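Local coordinates for protein epsin-1 (Saccharomyces cerevisiae, PDB 5LOZ) that binds membranes rich in phosphatidylinositol bisphosphates through its ENTH domain, recognises ubiquitin and clathrin, and is required for endocytosis and the localization of actin, at residues S15-Q20 and I60-T65. Numbering follows the deposited sequence.
Sequences SNDNHQ and IAKALT
K62 reaches from helix 57-73 into the loop made by residues S15-Q20 and touches that loop along most of its length. The side chain starts toward the loop at CB, with CG anti to the carbonyl carbon (chi1 -62°). CG comes against the backbone of H19, 3.3 Å from its carbonyl O. One carbon further, CD lies against two carbonyl oxygens, 3.3 Å from S15 O and at a similar distance from N18 O. A bend at chi3 (83°) then turns the chain, and CE stays beside the same two oxygens while NZ swings in among the acceptors. The ammonium group donates its shortest bond to S15 O at 2.8 Å, from a position tilted 24° out of the carbonyl plane. Two weak bonds complete its contacts, one to D17 OD1 at 3.1 Å that is also a salt bridge, and one to the N18 carbonyl O. In the alpha-alpha superhelix of the ENTH domain, the loop joining helices 5-13 and 23-32 is thereby tied to helix 57-73. D17 is itself steadied within the loop: its OD1 uses the anti lone pair to accept the backbone N-H of N18 at 2.6 Å, so one carboxylate oxygen serves both the loop backbone and the lysine. S15 is also tied back to helix 5-13, its OG hydrogen-bonded to N12 O. A methionine in place of K62 has no charge or N-H to offer and would probably leave the S15 and N18 carbonyls without their shared donor and the D17 carboxylate without its countercharge. Nearby, the CB atoms of H19 and A61 meet at 4.4 Å, and a water donates to H19 O while hydrogen-bonding T65 OG1, a hydroxyl that also pairs with K112 of helix 106-121.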
ATOM      1  N   SER A  15      -2.346   7.327   7.995  1.00 15.61           N
ATOM      2  CA  SER A  15      -3.307   8.257   8.577  1.00 16.29           C
ATOM      3  C   SER A  15      -3.531   9.499   7.694  1.00 16.48           C
ATOM      4  O   SER A  15      -2.778   9.800   6.765  1.00 14.91           O
ATOM      5  CB  SER A  15      -2.884   8.681   9.979  1.00 18.04           C
ATOM      6  OG  SER A  15      -1.706   9.393   9.892  1.00 22.20           O
ATOM      7  N   ASN A  16      -4.613  10.192   7.971  1.00 16.18           N
ATOM      8  CA  ASN A  16      -5.069  11.328   7.153  1.00 14.56           C
ATOM      9  C   ASN A  16      -4.414  12.668   7.428  1.00 15.39           C
ATOM     10  O   ASN A  16      -5.074  13.713   7.418  1.00 16.30           O
ATOM     11  CB  ASN A  16      -6.598  11.438   7.305  1.00 15.16           C
ATOM     12  CG  ASN A  16      -7.256  12.249   6.198  1.00 16.61           C
ATOM     13  OD1 ASN A  16      -6.932  12.099   5.032  1.00 17.88           O
ATOM     14  ND2 ASN A  16      -8.236  13.089   6.569  1.00 13.57           N
ATOM     15  N   ASP A  17      -3.111  12.693   7.677  1.00 15.39           N
ATOM     16  CA  ASP A  17      -2.399  13.973   7.803  1.00 16.57           C
ATOM     17  C   ASP A  17      -1.879  14.519   6.471  1.00 16.49           C
ATOM     18  O   ASP A  17      -2.433  15.500   5.935  1.00 18.22           O
ATOM     19  CB  ASP A  17      -1.345  13.948   8.947  1.00 17.46           C
ATOM     20  CG  ASP A  17      -0.427  12.698   8.909  1.00 19.63           C
ATOM     21  OD1 ASP A  17      -0.060  12.256   7.832  1.00 18.88           O
ATOM     22  OD2 ASP A  17      -0.102  12.152   9.963  1.00 24.69           O
ATOM     23  N   ASN A  18      -0.801  13.927   5.948  1.00 14.37           N
ATOM     24  CA  ASN A  18      -0.217  14.287   4.680  1.00 15.39           C
ATOM     25  C   ASN A  18       0.008  12.978   3.916  1.00 12.75           C
ATOM     26  O   ASN A  18       0.249  11.964   4.546  1.00 13.59           O
ATOM     27  CB  ASN A  18       1.130  15.017   4.890  1.00 16.21           C
ATOM     28  CG  ASN A  18       0.942  16.428   5.467  1.00 24.33           C
ATOM     29  OD1 ASN A  18       0.390  17.294   4.781  1.00 31.38           O
ATOM     30  ND2 ASN A  18       1.323  16.644   6.750  1.00 29.22           N
ATOM     31  N   HIS A  19      -0.082  13.006   2.606  1.00 12.49           N
ATOM     32  CA  HIS A  19       0.032  11.740   1.819  1.00 14.00           C
ATOM     33  C   HIS A  19       1.425  11.086   1.798  1.00 15.21           C
ATOM     34  O   HIS A  19       1.567   9.967   1.334  1.00 14.29           O
ATOM     35  CB  HIS A  19      -0.477  11.886   0.402  1.00 13.56           C
ATOM     36  CG  HIS A  19       0.352  12.753  -0.480  1.00 12.92           C
ATOM     37  ND1 HIS A  19       1.516  12.325  -1.070  1.00 18.64           N
ATOM     38  CD2 HIS A  19       0.157  14.029  -0.917  1.00 16.80           C
ATOM     39  CE1 HIS A  19       2.013  13.295  -1.815  1.00 21.46           C
ATOM     40  NE2 HIS A  19       1.211  14.347  -1.737  1.00 17.73           N
ATOM     41  N   GLN A  20       2.452  11.769   2.289  1.00 15.03           N
ATOM     42  CA  GLN A  20       3.782  11.177   2.369  1.00 16.98           C
ATOM     43  C   GLN A  20       3.909  10.171   3.503  1.00 14.63           C
ATOM     44  O   GLN A  20       3.519  10.423   4.605  1.00 15.88           O
ATOM     45  CB  GLN A  20       4.834  12.258   2.475  1.00 18.08           C
ATOM     46  CG  GLN A  20       4.918  13.167   1.244  1.00 20.81           C
ATOM     47  CD  GLN A  20       4.025  14.419   1.359  1.00 21.43           C
ATOM     48  OE1 GLN A  20       3.126  14.494   2.201  1.00 23.09           O
ATOM     49  NE2 GLN A  20       4.251  15.369   0.501  1.00 22.58           N
ATOM     50  N   ILE A  60      -6.145   6.216   1.130  1.00 11.98           N
ATOM     51  CA  ILE A  60      -5.998   5.405  -0.088  1.00 12.11           C
ATOM     52  C   ILE A  60      -4.611   5.554  -0.692  1.00 11.31           C
ATOM     53  O   ILE A  60      -3.931   4.555  -0.904  1.00 10.37           O
ATOM     54  CB  ILE A  60      -7.065   5.801  -1.168  1.00 10.86           C
ATOM     55  CG1 ILE A  60      -8.483   5.779  -0.544  1.00 12.01           C
ATOM     56  CG2 ILE A  60      -6.959   4.913  -2.356  1.00  7.85           C
ATOM     57  CD1 ILE A  60      -9.631   6.024  -1.547  1.00 12.00           C
ATOM     58  N   ALA A  61      -4.181   6.793  -0.938  1.00 10.09           N
ATOM     59  CA  ALA A  61      -2.854   7.057  -1.456  1.00 10.00           C
ATOM     60  C   ALA A  61      -1.773   6.374  -0.624  1.00  9.91           C
ATOM     61  O   ALA A  61      -0.891   5.721  -1.181  1.00  9.32           O
ATOM     62  CB  ALA A  61      -2.601   8.558  -1.531  1.00  9.84           C
ATOM     63  N   LYS A  62      -1.826   6.532   0.701  1.00  7.68           N
ATOM     64  CA  LYS A  62      -0.749   6.050   1.558  1.00  9.67           C
ATOM     65  C   LYS A  62      -0.748   4.498   1.643  1.00  9.55           C
ATOM     66  O   LYS A  62       0.309   3.882   1.668  1.00 10.34           O
ATOM     67  CB  LYS A  62      -0.840   6.678   2.932  1.00  8.88           C
ATOM     68  CG  LYS A  62      -0.680   8.187   2.913  1.00 10.45           C
ATOM     69  CD  LYS A  62      -0.955   8.799   4.256  1.00 13.35           C
ATOM     70  CE  LYS A  62       0.255   8.732   5.180  1.00 11.56           C
ATOM     71  NZ  LYS A  62      -0.002   9.451   6.470  1.00 14.36           N
ATOM     72  N   ALA A  63      -1.930   3.911   1.655  1.00  9.01           N
ATOM     73  CA  ALA A  63      -2.098   2.481   1.605  1.00  9.54           C
ATOM     74  C   ALA A  63      -1.420   1.930   0.337  1.00 10.27           C
ATOM     75  O   ALA A  63      -0.676   0.942   0.399  1.00  8.57           O
ATOM     76  CB  ALA A  63      -3.542   2.093   1.634  1.00  9.88           C
ATOM     77  N   LEU A  64      -1.620   2.608  -0.788  1.00  9.88           N
ATOM     78  CA  LEU A  64      -1.019   2.197  -2.049  1.00 11.23           C
ATOM     79  C   LEU A  64       0.466   2.320  -2.011  1.00 12.24           C
ATOM     80  O   LEU A  64       1.185   1.463  -2.581  1.00  9.98           O
ATOM     81  CB  LEU A  64      -1.609   3.002  -3.221  1.00 11.97           C
ATOM     82  CG  LEU A  64      -3.067   2.729  -3.631  1.00 11.32           C
ATOM     83  CD1 LEU A  64      -3.574   3.815  -4.612  1.00 10.22           C
ATOM     84  CD2 LEU A  64      -3.233   1.310  -4.253  1.00 10.64           C
ATOM     85  N   THR A  65       0.974   3.353  -1.344  1.00 10.99           N
ATOM     86  CA  THR A  65       2.434   3.532  -1.121  1.00 11.83           C
ATOM     87  C   THR A  65       3.021   2.409  -0.269  1.00 10.75           C
ATOM     88  O   THR A  65       4.088   1.876  -0.580  1.00 10.04           O
ATOM     89  CB  THR A  65       2.767   4.892  -0.443  1.00 13.49           C
ATOM     90  OG1 THR A  65       2.245   5.948  -1.257  1.00 14.82           O
ATOM     91  CG2 THR A  65       4.234   5.086  -0.270  1.00 15.60           C
TER
HETATM   92  O   HOH W   1       1.056   8.309  -0.587  1.00 28.57           O